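Local coordinates for protein probable 2-dehydro-3-deoxygalactonokinase DgoK1 (Sinorhizobium meliloti, PDB 3T69) that probably phosphorylates 2-dehydro-3-deoxy-D-galactonate with ATP, the second step of D-galactonate breakdown to pyruvate and glyceraldehyde 3-phosphate, at residues 66-71 with 296-301; 123-128 with 152-157; 129-134 with 288-293; 144-149 with 263-268. All blocks are in the same frame, centred on the assembly; numbering follows the deposited sequence.

Contact 1: 66-71 with 296-301; sequences PIIICG and AGLSAA
L298 reaches from its helix onto the strand with a single methyl. Its CD2 lies against both backbone and side chain, 3.7 Å from I68 O, 3.8 Å from C70 N and 3.8 Å from C70 SG. A branched leucine suits this place because CB stays near the helix while one branch extends to the strand. Nearer the helix, L298 CB meets I68 CG2 at 4.3 Å. The beta-branched I68 thus serves two partners: with CG1 anti to the backbone N (chi1 -173°), that branch faces A301, CG1 lying 4.3 Å from A301 CB. A301 is small enough to let the isoleucine come close to the helix at this turn.

The strand runs inside a mixed sheet, paired in parallel with strand 9-14 and with strand 108-116, and the contact is helix-on-sheet packing against one face of it. The axes of strand 67-71 and helix 296-301 approach to 8.9 Å at 134°. Alternation along the strand brings I68 and C70 to the helix, whereas I69 points away, its side chain touching W79.

In the next shell, L111 supports both I68 and C70. T130, from helix 128-139, touches C70 and L298, and A11 of strand 9-14 also reaches L298. C70 further touches D13 of strand 9-14, and I68 touches R109 of strand 108-116.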
loop_
_atom_site.group_PDB
_atom_site.type_symbol
_atom_site.label_atom_id
_atom_site.label_comp_id
_atom_site.label_asym_id
_atom_site.label_seq_id
_atom_site.Cartn_x
_atom_site.Cartn_y
_atom_site.Cartn_z
ATOM N N PRO B 66 -14.289 17.593 -35.312
ATOM C CA PRO B 66 -14.468 17.909 -33.897
ATOM C C PRO B 66 -13.856 16.791 -33.065
ATOM O O PRO B 66 -13.483 15.768 -33.627
ATOM C CB PRO B 66 -15.999 17.933 -33.730
ATOM C CG PRO B 66 -16.523 17.099 -34.838
ATOM C CD PRO B 66 -15.495 16.972 -35.902
ATOM N N ILE B 67 -13.771 16.981 -31.743
ATOM C CA ILE B 67 -13.084 16.056 -30.826
ATOM C C ILE B 67 -13.849 15.916 -29.521
ATOM O O ILE B 67 -14.159 16.906 -28.861
ATOM C CB ILE B 67 -11.671 16.535 -30.488
ATOM C CG1 ILE B 67 -10.982 17.054 -31.753
ATOM C CG2 ILE B 67 -10.877 15.451 -29.832
ATOM C CD1 ILE B 67 -9.465 16.857 -31.747
ATOM N N ILE B 68 -14.117 14.667 -29.157
ATOM C CA ILE B 68 -14.774 14.330 -27.926
ATOM C C ILE B 68 -13.792 13.496 -27.092
ATOM O O ILE B 68 -13.211 12.520 -27.577
ATOM C CB ILE B 68 -16.082 13.614 -28.209
ATOM C CG1 ILE B 68 -16.895 13.402 -26.933
ATOM C CG2 ILE B 68 -15.837 12.363 -28.982
ATOM C CD1 ILE B 68 -17.259 14.724 -26.221
ATOM N N ILE B 69 -13.580 13.938 -25.854
ATOM C CA ILE B 69 -12.555 13.376 -24.991
ATOM C C ILE B 69 -13.103 13.071 -23.624
ATOM O O ILE B 69 -13.756 13.909 -23.014
ATOM C CB ILE B 69 -11.404 14.336 -24.765
ATOM C CG1 ILE B 69 -10.947 14.978 -26.088
ATOM C CG2 ILE B 69 -10.314 13.610 -24.059
ATOM C CD1 ILE B 69 -9.767 15.962 -25.940
ATOM N N CYS B 70 -12.830 11.866 -23.143
ATOM C CA CYS B 70 -13.175 11.473 -21.802
ATOM C C CYS B 70 -11.875 11.238 -21.002
ATOM O O CYS B 70 -10.800 11.141 -21.592
ATOM C CB CYS B 70 -14.068 10.215 -21.847
ATOM S SG CYS B 70 -13.223 8.687 -22.321
ATOM N N GLY B 71 -11.976 11.150 -19.671
ATOM C CA GLY B 71 -10.841 10.779 -18.828
ATOM C C GLY B 71 -10.135 11.913 -18.102
ATOM O O GLY B 71 -10.639 13.022 -17.975
ATOM N N ALA B 296 -17.858 3.230 -27.571
ATOM C CA ALA B 296 -19.290 3.325 -27.635
ATOM C C ALA B 296 -19.816 4.492 -26.825
ATOM O O ALA B 296 -20.834 5.095 -27.185
ATOM C CB ALA B 296 -19.923 2.051 -27.184
ATOM N N GLY B 297 -19.154 4.785 -25.707
ATOM C CA GLY B 297 -19.591 5.827 -24.819
ATOM C C GLY B 297 -19.240 7.143 -25.476
ATOM O O GLY B 297 -20.068 8.048 -25.509
ATOM N N LEU B 298 -18.038 7.261 -26.026
ATOM C CA LEU B 298 -17.735 8.448 -26.780
ATOM C C LEU B 298 -18.646 8.589 -28.024
ATOM O O LEU B 298 -18.937 9.703 -28.459
ATOM C CB LEU B 298 -16.261 8.522 -27.188
ATOM C CG LEU B 298 -15.154 8.422 -26.135
ATOM C CD1 LEU B 298 -13.984 7.681 -26.713
ATOM C CD2 LEU B 298 -14.687 9.759 -25.665
ATOM N N SER B 299 -19.094 7.481 -28.612
ATOM C CA SER B 299 -19.993 7.588 -29.778
ATOM C C SER B 299 -21.379 8.149 -29.386
ATOM O O SER B 299 -21.897 9.069 -30.023
ATOM C CB SER B 299 -20.064 6.255 -30.576
ATOM O OG SER B 299 -21.282 6.128 -31.313
ATOM N N ALA B 300 -21.955 7.638 -28.311
ATOM C CA ALA B 300 -23.271 8.123 -27.914
ATOM C C ALA B 300 -23.264 9.631 -27.572
ATOM O O ALA B 300 -24.285 10.312 -27.752
ATOM C CB ALA B 300 -23.814 7.304 -26.783
ATOM N N ALA B 301 -22.114 10.139 -27.112
ATOM C CA ALA B 301 -21.960 11.553 -26.806
ATOM C C ALA B 301 -21.815 12.372 -28.069
ATOM O O ALA B 301 -22.534 13.348 -28.238
ATOM C CB ALA B 301 -20.762 11.831 -25.793
#

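Contact 2: 123-128 with 152-157; sequences DVMRGE and HSKWVR
Strand 123-125 passes strand 153-157 at 106°, with axes 9.3 Å apart, and E128 and K154 bring the two segments nearest, their CA atoms 7.8 Å apart. Long side chains must bridge such a gap. The chain of K154, bent at chi2 (88°), sends NZ to V124 O, a hydrogen bond of 3.0 Å in the carbonyl plane. E128 crosses that chain at about a right angle, setting its carboxylate carbon CD against K154 CD at 3.8 Å. E128 OE1 and K154 NZ, 4.5 Å apart, lie beyond a salt bridge, though their opposite charges probably still attract.

The two strands belong to different mixed sheets, so the lysine joins one sheet to the other in the protein interior. If a leucine stood here instead, the carbonyl of V124 would probably be left without this donor, and E128 without the nearby positive charge. Further along, M125 CE meets V156 CG2 at 4.2 Å, the flexible thioether filling in beside a rigid valine. D123 OD1 accepts from V124 N through its anti lone pair and also bonds T168 OG1. The imidazole of H152 is held by E173 through NE2, and its ring meets F220 of the second subunit.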
loop_
_atom_site.group_PDB
_atom_site.type_symbol
_atom_site.label_atom_id
_atom_site.label_comp_id
_atom_site.label_asym_id
_atom_site.label_seq_id
_atom_site.Cartn_x
_atom_site.Cartn_y
_atom_site.Cartn_z
ATOM N N ASP B 123 -16.450 9.716 -3.189
ATOM C CA ASP B 123 -15.847 8.969 -4.312
ATOM C C ASP B 123 -15.914 9.621 -5.686
ATOM O O ASP B 123 -16.748 10.484 -5.971
ATOM C CB ASP B 123 -16.368 7.542 -4.402
ATOM C CG ASP B 123 -15.268 6.555 -4.728
ATOM O OD1 ASP B 123 -14.307 6.877 -5.443
ATOM O OD2 ASP B 123 -15.351 5.428 -4.228
ATOM N N VAL B 124 -15.008 9.213 -6.541
ATOM C CA VAL B 124 -14.749 10.004 -7.726
ATOM C C VAL B 124 -14.369 9.144 -8.921
ATOM O O VAL B 124 -13.771 8.083 -8.763
ATOM C CB VAL B 124 -13.703 11.063 -7.345
ATOM C CG1 VAL B 124 -12.353 10.896 -8.100
ATOM C CG2 VAL B 124 -14.337 12.420 -7.366
ATOM N N MET B 125 -14.789 9.540 -10.104
ATOM C CA MET B 125 -14.505 8.717 -11.303
ATOM C C MET B 125 -14.453 9.651 -12.461
ATOM O O MET B 125 -15.304 10.511 -12.594
ATOM C CB MET B 125 -15.499 7.549 -11.495
ATOM C CG MET B 125 -16.636 7.696 -12.530
ATOM S SD MET B 125 -17.635 6.209 -12.964
ATOM C CE MET B 125 -17.993 5.583 -11.357
ATOM N N ARG B 126 -13.375 9.565 -13.216
ATOM C CA ARG B 126 -13.204 10.373 -14.392
ATOM C C ARG B 126 -12.809 9.455 -15.603
ATOM O O ARG B 126 -11.625 9.131 -15.788
ATOM C CB ARG B 126 -12.162 11.443 -14.055
ATOM C CG ARG B 126 -12.398 12.777 -14.644
ATOM C CD ARG B 126 -11.364 13.827 -14.296
ATOM N NE ARG B 126 -11.802 14.736 -13.235
ATOM C CZ ARG B 126 -12.832 15.599 -13.305
ATOM N NH1 ARG B 126 -13.562 15.712 -14.406
ATOM N NH2 ARG B 126 -13.119 16.376 -12.257
ATOM N N GLY B 127 -13.790 8.974 -16.386
ATOM C CA GLY B 127 -13.515 8.140 -17.595
ATOM C C GLY B 127 -14.285 6.821 -17.721
ATOM O O GLY B 127 -14.701 6.383 -18.820
ATOM N N GLU B 128 -14.445 6.155 -16.589
ATOM C CA GLU B 128 -15.247 4.955 -16.445
ATOM C C GLU B 128 -16.711 5.296 -16.619
ATOM O O GLU B 128 -17.547 4.395 -16.847
ATOM C CB GLU B 128 -15.016 4.343 -15.036
ATOM C CG GLU B 128 -13.596 3.749 -14.736
ATOM C CD GLU B 128 -12.585 4.759 -14.255
ATOM O OE1 GLU B 128 -12.976 5.917 -13.986
ATOM O OE2 GLU B 128 -11.381 4.421 -14.141
ATOM N N HIS B 152 -7.044 2.303 -10.655
ATOM C CA HIS B 152 -8.075 2.470 -9.646
ATOM C C HIS B 152 -9.279 1.606 -10.065
ATOM O O HIS B 152 -9.803 1.740 -11.155
ATOM C CB HIS B 152 -8.529 3.939 -9.508
ATOM C CG HIS B 152 -7.459 4.899 -9.054
ATOM N ND1 HIS B 152 -7.552 6.262 -9.272
ATOM C CD2 HIS B 152 -6.295 4.708 -8.388
ATOM C CE1 HIS B 152 -6.488 6.865 -8.767
ATOM N NE2 HIS B 152 -5.698 5.943 -8.246
ATOM N N SER B 153 -9.730 0.703 -9.221
ATOM C CA SER B 153 -10.689 -0.246 -9.731
ATOM C C SER B 153 -12.086 0.187 -9.315
ATOM O O SER B 153 -12.355 0.397 -8.155
ATOM C CB SER B 153 -10.332 -1.656 -9.259
ATOM O OG SER B 153 -11.431 -2.516 -9.476
ATOM N N LYS B 154 -12.987 0.356 -10.255
ATOM C CA LYS B 154 -14.288 0.841 -9.851
ATOM C C LYS B 154 -15.344 -0.271 -9.678
ATOM O O LYS B 154 -15.405 -1.201 -10.493
ATOM C CB LYS B 154 -14.721 1.936 -10.826
ATOM C CG LYS B 154 -14.449 3.342 -10.299
ATOM C CD LYS B 154 -13.101 3.940 -10.585
ATOM C CE LYS B 154 -12.856 4.870 -9.446
ATOM N NZ LYS B 154 -11.865 5.945 -9.615
ATOM N N TRP B 155 -16.145 -0.206 -8.623
ATOM C CA TRP B 155 -17.287 -1.130 -8.468
ATOM C C TRP B 155 -18.594 -0.336 -8.454
ATOM O O TRP B 155 -18.819 0.464 -7.559
ATOM C CB TRP B 155 -17.153 -1.998 -7.210
ATOM C CG TRP B 155 -16.135 -3.163 -7.406
ATOM C CD1 TRP B 155 -14.784 -3.054 -7.617
ATOM C CD2 TRP B 155 -16.419 -4.562 -7.400
ATOM N NE1 TRP B 155 -14.213 -4.288 -7.750
ATOM C CE2 TRP B 155 -15.194 -5.236 -7.618
ATOM C CE3 TRP B 155 -17.589 -5.310 -7.260
ATOM C CZ2 TRP B 155 -15.110 -6.635 -7.695
ATOM C CZ3 TRP B 155 -17.519 -6.688 -7.331
ATOM C CH2 TRP B 155 -16.278 -7.346 -7.536
ATOM N N VAL B 156 -19.444 -0.552 -9.462
ATOM C CA VAL B 156 -20.579 0.356 -9.737
ATOM C C VAL B 156 -21.981 -0.313 -9.663
ATOM O O VAL B 156 -22.210 -1.347 -10.287
ATOM C CB VAL B 156 -20.369 1.007 -11.112
ATOM C CG1 VAL B 156 -21.373 2.123 -11.367
ATOM C CG2 VAL B 156 -18.959 1.507 -11.236
ATOM N N ARG B 157 -22.890 0.248 -8.884
ATOM C CA ARG B 157 -24.249 -0.234 -8.891
ATOM C C ARG B 157 -24.995 0.531 -10.002
ATOM O O ARG B 157 -25.305 1.734 -9.855
ATOM C CB ARG B 157 -24.970 -0.081 -7.518
ATOM C CG ARG B 157 -24.060 -0.003 -6.232
ATOM C CD ARG B 157 -24.780 -0.120 -4.827
ATOM N NE ARG B 157 -26.187 0.349 -4.750
ATOM C CZ ARG B 157 -26.612 1.500 -4.201
ATOM N NH1 ARG B 157 -25.746 2.379 -3.682
ATOM N NH2 ARG B 157 -27.923 1.787 -4.195
#

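Contact 3: 129-134 with 288-293; sequences ETQLLG and VDADEA
Q131 and A293 bring two helices very close, their CA atoms 4.6 Å apart, and the remaining side chains fit around that approach. The methyl of A293 lies over the backbone of the other helix, CB being 3.5 Å from Q131 O and 4.0 Å from Q131 CB. Alanine, ending at CB, suits a place where two helix backbones come together. The side chain of Q131 then leaves this point with CG anti to the carbonyl carbon (chi1 -47°) and continues extended beyond CG (chi2 179°). That straight course carries the amide past A293 to the first turn of the other helix, where NE2 gives A290 O a weak hydrogen bond of 3.3 Å, bent to 133° at the hydrogen. A290 CB lies beside the same amide nitrogen and also touches S267.

What results is close helix-helix packing between helix 128-139 and the start of helix 290-305, built on small residues. A293 O accepts CA-H...O contacts from two residues a turn apart, at 3.6 Å from Q131 CA and 3.3 Å from G134 CA. Glycine fits at G134 because a CB there would run into A293 O.

Within each helix, polar side chains are tied up locally. D289 is the N-cap of helix 290-305, its OD1 accepting from E292 N at 3.0 Å, on the anti side and out of the carboxylate plane. On the partner helix, T130 OG1 donates to E129 OE2, while E129 OE1 accepts from G127 N. D291 OD2 forms a salt bridge with R35.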
loop_
_atom_site.group_PDB
_atom_site.type_symbol
_atom_site.label_atom_id
_atom_site.label_comp_id
_atom_site.label_asym_id
_atom_site.label_seq_id
_atom_site.Cartn_x
_atom_site.Cartn_y
_atom_site.Cartn_z
ATOM N N GLU B 129 -17.076 6.570 -16.480
ATOM C CA GLU B 129 -18.493 6.887 -16.713
ATOM C C GLU B 129 -18.772 6.798 -18.217
ATOM O O GLU B 129 -19.872 6.519 -18.606
ATOM C CB GLU B 129 -18.956 8.247 -16.141
ATOM C CG GLU B 129 -18.567 9.446 -16.967
ATOM C CD GLU B 129 -17.076 9.570 -16.999
ATOM O OE1 GLU B 129 -16.486 9.339 -15.920
ATOM O OE2 GLU B 129 -16.491 9.858 -18.062
ATOM N N THR B 130 -17.772 7.033 -19.045
ATOM C CA THR B 130 -17.965 6.921 -20.462
ATOM C C THR B 130 -17.992 5.461 -20.975
ATOM O O THR B 130 -18.729 5.147 -21.918
ATOM C CB THR B 130 -16.952 7.763 -21.210
ATOM O OG1 THR B 130 -17.160 9.134 -20.825
ATOM C CG2 THR B 130 -17.159 7.613 -22.710
ATOM N N GLN B 131 -17.241 4.575 -20.316
ATOM C CA GLN B 131 -17.382 3.159 -20.581
ATOM C C GLN B 131 -18.740 2.724 -20.070
ATOM O O GLN B 131 -19.302 1.757 -20.537
ATOM C CB GLN B 131 -16.246 2.352 -19.955
ATOM C CG GLN B 131 -14.842 2.948 -20.212
ATOM C CD GLN B 131 -13.714 2.145 -19.551
ATOM O OE1 GLN B 131 -13.561 2.126 -18.333
ATOM N NE2 GLN B 131 -12.917 1.485 -20.372
ATOM N N LEU B 132 -19.306 3.433 -19.130
ATOM C CA LEU B 132 -20.633 3.011 -18.689
ATOM C C LEU B 132 -21.739 3.575 -19.560
ATOM O O LEU B 132 -22.839 3.004 -19.650
ATOM C CB LEU B 132 -20.884 3.376 -17.233
ATOM C CG LEU B 132 -20.140 2.585 -16.166
ATOM C CD1 LEU B 132 -20.246 3.327 -14.839
ATOM C CD2 LEU B 132 -20.693 1.180 -16.041
ATOM N N LEU B 133 -21.469 4.710 -20.191
ATOM C CA LEU B 133 -22.428 5.275 -21.137
ATOM C C LEU B 133 -22.506 4.253 -22.272
ATOM O O LEU B 133 -23.594 3.847 -22.687
ATOM C CB LEU B 133 -21.962 6.643 -21.649
ATOM C CG LEU B 133 -22.722 7.272 -22.820
ATOM C CD1 LEU B 133 -24.172 7.538 -22.498
ATOM C CD2 LEU B 133 -21.985 8.523 -23.225
ATOM N N GLY B 134 -21.320 3.834 -22.705
ATOM C CA GLY B 134 -21.158 2.858 -23.736
ATOM C C GLY B 134 -21.938 1.581 -23.521
ATOM O O GLY B 134 -22.640 1.141 -24.414
ATOM N N VAL B 288 -17.123 -7.827 -20.622
ATOM C CA VAL B 288 -17.404 -6.798 -21.644
ATOM C C VAL B 288 -16.100 -6.075 -22.021
ATOM O O VAL B 288 -15.331 -5.679 -21.155
ATOM C CB VAL B 288 -18.432 -5.767 -21.139
ATOM C CG1 VAL B 288 -18.722 -4.733 -22.192
ATOM C CG2 VAL B 288 -19.753 -6.439 -20.707
ATOM N N ASP B 289 -15.818 -5.911 -23.307
ATOM C CA ASP B 289 -14.497 -5.427 -23.667
ATOM C C ASP B 289 -14.422 -3.973 -23.244
ATOM O O ASP B 289 -15.421 -3.247 -23.333
ATOM C CB ASP B 289 -14.186 -5.610 -25.157
ATOM C CG ASP B 289 -12.781 -5.107 -25.534
ATOM O OD1 ASP B 289 -12.689 -4.097 -26.280
ATOM O OD2 ASP B 289 -11.763 -5.702 -25.096
ATOM N N ALA B 290 -13.242 -3.559 -22.783
ATOM C CA ALA B 290 -13.066 -2.237 -22.183
ATOM C C ALA B 290 -13.117 -1.154 -23.229
ATOM O O ALA B 290 -13.894 -0.190 -23.094
ATOM C CB ALA B 290 -11.761 -2.148 -21.401
ATOM N N ASP B 291 -12.288 -1.307 -24.259
ATOM C CA ASP B 291 -12.269 -0.336 -25.356
ATOM C C ASP B 291 -13.569 -0.360 -26.227
ATOM O O ASP B 291 -14.038 0.664 -26.716
ATOM C CB ASP B 291 -10.945 -0.418 -26.137
ATOM C CG ASP B 291 -9.692 0.077 -25.287
ATOM O OD1 ASP B 291 -9.863 0.544 -24.129
ATOM O OD2 ASP B 291 -8.534 0.032 -25.791
ATOM N N GLU B 292 -14.206 -1.505 -26.371
ATOM C CA GLU B 292 -15.487 -1.458 -27.059
ATOM C C GLU B 292 -16.488 -0.551 -26.295
ATOM O O GLU B 292 -17.197 0.234 -26.896
ATOM C CB GLU B 292 -16.057 -2.885 -27.345
ATOM N N ALA B 293 -16.502 -0.620 -24.970
ATOM C CA ALA B 293 -17.352 0.257 -24.155
ATOM C C ALA B 293 -16.986 1.751 -24.171
ATOM O O ALA B 293 -17.910 2.581 -24.082
ATOM C CB ALA B 293 -17.456 -0.249 -22.735
#

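Contact 4: 144-149 with 263-268; sequences HLVCMP and CLVGSG
V146 and C263, with C147 and L264 after them, pair as parallel strands in a six-stranded mixed sheet, between strands 153-159 and 284-285. C263 N donates to L145 O at 3.0 Å, nearly straight at the hydrogen (173°), C147 N returns a bond to C263 O, and V265 N reaches C147 O. The chain then runs through G266 and G268 into helix 268-280, a glycine-rich strand-to-helix turn that may correspond to the adenosine-contacting element of ASKHA nucleotide-binding domains.

The side chain of V146 can be followed outward. CB lies 3.8 Å from C263 O. CG1, anti to the backbone N (chi1 -173°), touches that oxygen at 3.3 Å and then V265 CG2 at 3.5 Å, the two valines meeting obliquely. CG2, on the other branch, looks back to C263 CB at 4.5 Å. Valine suits a strand because the extended backbone accommodates branching at CB, and each methyl here finds a neighbour.

C147 and L264 occupy the opposite face, where C147 SG and L264 CD1 touch. L264 CD1 also meets P149 CD at 3.6 Å, the chains crossing at about a right angle, and Y274 packs against all three. With an alanine in place of P149, L264 would probably lose the ring it abuts and the strand end be freer to turn. At the other end C263 SG sits 5.0 Å from the centroid of the H144 ring, obliquely to it.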
loop_
_atom_site.group_PDB
_atom_site.type_symbol
_atom_site.label_atom_id
_atom_site.label_comp_id
_atom_site.label_asym_id
_atom_site.label_seq_id
_atom_site.Cartn_x
_atom_site.Cartn_y
_atom_site.Cartn_z
ATOM N N HIS B 144 -27.486 -4.061 -12.137
ATOM C CA HIS B 144 -26.216 -4.725 -12.383
ATOM C C HIS B 144 -25.191 -4.269 -11.353
ATOM O O HIS B 144 -25.362 -3.232 -10.690
ATOM C CB HIS B 144 -25.732 -4.486 -13.814
ATOM C CG HIS B 144 -26.739 -4.862 -14.862
ATOM N ND1 HIS B 144 -27.044 -6.173 -15.170
ATOM C CD2 HIS B 144 -27.509 -4.096 -15.677
ATOM C CE1 HIS B 144 -27.955 -6.198 -16.129
ATOM N NE2 HIS B 144 -28.254 -4.950 -16.454
ATOM N N LEU B 145 -24.151 -5.071 -11.198
ATOM C CA LEU B 145 -22.986 -4.702 -10.419
ATOM C C LEU B 145 -21.749 -4.891 -11.295
ATOM O O LEU B 145 -21.340 -5.999 -11.579
ATOM C CB LEU B 145 -22.940 -5.540 -9.127
ATOM C CG LEU B 145 -21.750 -5.600 -8.155
ATOM C CD1 LEU B 145 -21.175 -4.214 -7.800
ATOM C CD2 LEU B 145 -22.194 -6.369 -6.881
ATOM N N VAL B 146 -21.163 -3.782 -11.711
ATOM C CA VAL B 146 -20.081 -3.801 -12.664
ATOM C C VAL B 146 -18.755 -3.491 -11.989
ATOM O O VAL B 146 -18.637 -2.498 -11.265
ATOM C CB VAL B 146 -20.334 -2.722 -13.727
ATOM C CG1 VAL B 146 -19.331 -2.788 -14.847
ATOM C CG2 VAL B 146 -21.793 -2.800 -14.273
ATOM N N CYS B 147 -17.750 -4.315 -12.260
ATOM C CA CYS B 147 -16.414 -4.144 -11.718
ATOM C C CYS B 147 -15.557 -3.664 -12.819
ATOM O O CYS B 147 -15.493 -4.308 -13.852
ATOM C CB CYS B 147 -15.867 -5.478 -11.166
ATOM S SG CYS B 147 -14.048 -5.680 -11.007
ATOM N N MET B 148 -14.857 -2.545 -12.602
ATOM C CA MET B 148 -14.026 -1.961 -13.658
ATOM C C MET B 148 -12.569 -1.808 -13.225
ATOM O O MET B 148 -12.167 -0.737 -12.873
ATOM C CB MET B 148 -14.635 -0.605 -14.133
ATOM C CG MET B 148 -16.194 -0.629 -14.284
ATOM S SD MET B 148 -17.078 0.894 -14.648
ATOM C CE MET B 148 -16.116 1.299 -16.083
ATOM N N PRO B 149 -11.761 -2.889 -13.289
ATOM C CA PRO B 149 -10.368 -2.934 -12.816
ATOM C C PRO B 149 -9.528 -1.893 -13.500
ATOM O O PRO B 149 -10.021 -1.309 -14.421
ATOM C CB PRO B 149 -9.907 -4.305 -13.285
ATOM C CG PRO B 149 -10.803 -4.635 -14.458
ATOM C CD PRO B 149 -12.120 -4.147 -13.973
ATOM N N CYS B 263 -20.656 -8.222 -13.489
ATOM C CA CYS B 263 -20.290 -7.921 -14.875
ATOM C C CYS B 263 -18.950 -7.216 -14.967
ATOM O O CYS B 263 -18.842 -6.030 -14.677
ATOM C CB CYS B 263 -21.366 -7.050 -15.540
ATOM S SG CYS B 263 -23.091 -7.653 -15.198
ATOM N N LEU B 264 -17.924 -7.946 -15.385
ATOM C CA LEU B 264 -16.595 -7.374 -15.511
ATOM C C LEU B 264 -16.460 -6.682 -16.831
ATOM O O LEU B 264 -16.717 -7.290 -17.856
ATOM C CB LEU B 264 -15.523 -8.461 -15.424
ATOM C CG LEU B 264 -14.079 -8.004 -15.580
ATOM C CD1 LEU B 264 -13.639 -7.416 -14.273
ATOM C CD2 LEU B 264 -13.161 -9.168 -15.961
ATOM N N VAL B 265 -16.054 -5.413 -16.793
ATOM C CA VAL B 265 -15.638 -4.628 -17.958
ATOM C C VAL B 265 -14.144 -4.507 -17.886
ATOM O O VAL B 265 -13.637 -3.938 -16.938
ATOM C CB VAL B 265 -16.185 -3.195 -17.872
ATOM C CG1 VAL B 265 -15.554 -2.301 -18.929
ATOM C CG2 VAL B 265 -17.725 -3.185 -17.945
ATOM N N GLY B 266 -13.420 -5.033 -18.860
ATOM C CA GLY B 266 -11.968 -4.858 -18.903
ATOM C C GLY B 266 -11.374 -5.464 -20.154
ATOM O O GLY B 266 -12.073 -6.125 -20.941
ATOM N N SER B 267 -10.082 -5.241 -20.360
ATOM C CA SER B 267 -9.438 -5.790 -21.528
ATOM C C SER B 267 -8.192 -6.603 -21.157
ATOM O O SER B 267 -7.743 -6.553 -20.014
ATOM C CB SER B 267 -9.078 -4.648 -22.465
ATOM O OG SER B 267 -7.725 -4.244 -22.273
ATOM N N GLY B 268 -7.646 -7.341 -22.132
ATOM C CA GLY B 268 -6.275 -7.864 -22.074
ATOM C C GLY B 268 -5.869 -8.541 -20.770
ATOM O O GLY B 268 -6.679 -9.245 -20.148
#

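Contact 1 closes the longest loop along the chain and encloses the other three, while contact 4 is nested within contact 3. Contact 2 alternates in sequence with both contact 3 and contact 4. Helix 290-305 serves contacts 1 and 3, whose centres lie about 11 Å apart and which touch through T130 and L298. Contacts 2 and 4 share the six-stranded sheet, in which strands 143-148 and 153-159 are neighbours; their centres are also about 11 Å apart. Contacts 1 and 4 are the most distant, about 20 Å between centres. Contact 3 lies between, so the two helices link one sheet to the other, consistent with one ASKHA-type kinase fold.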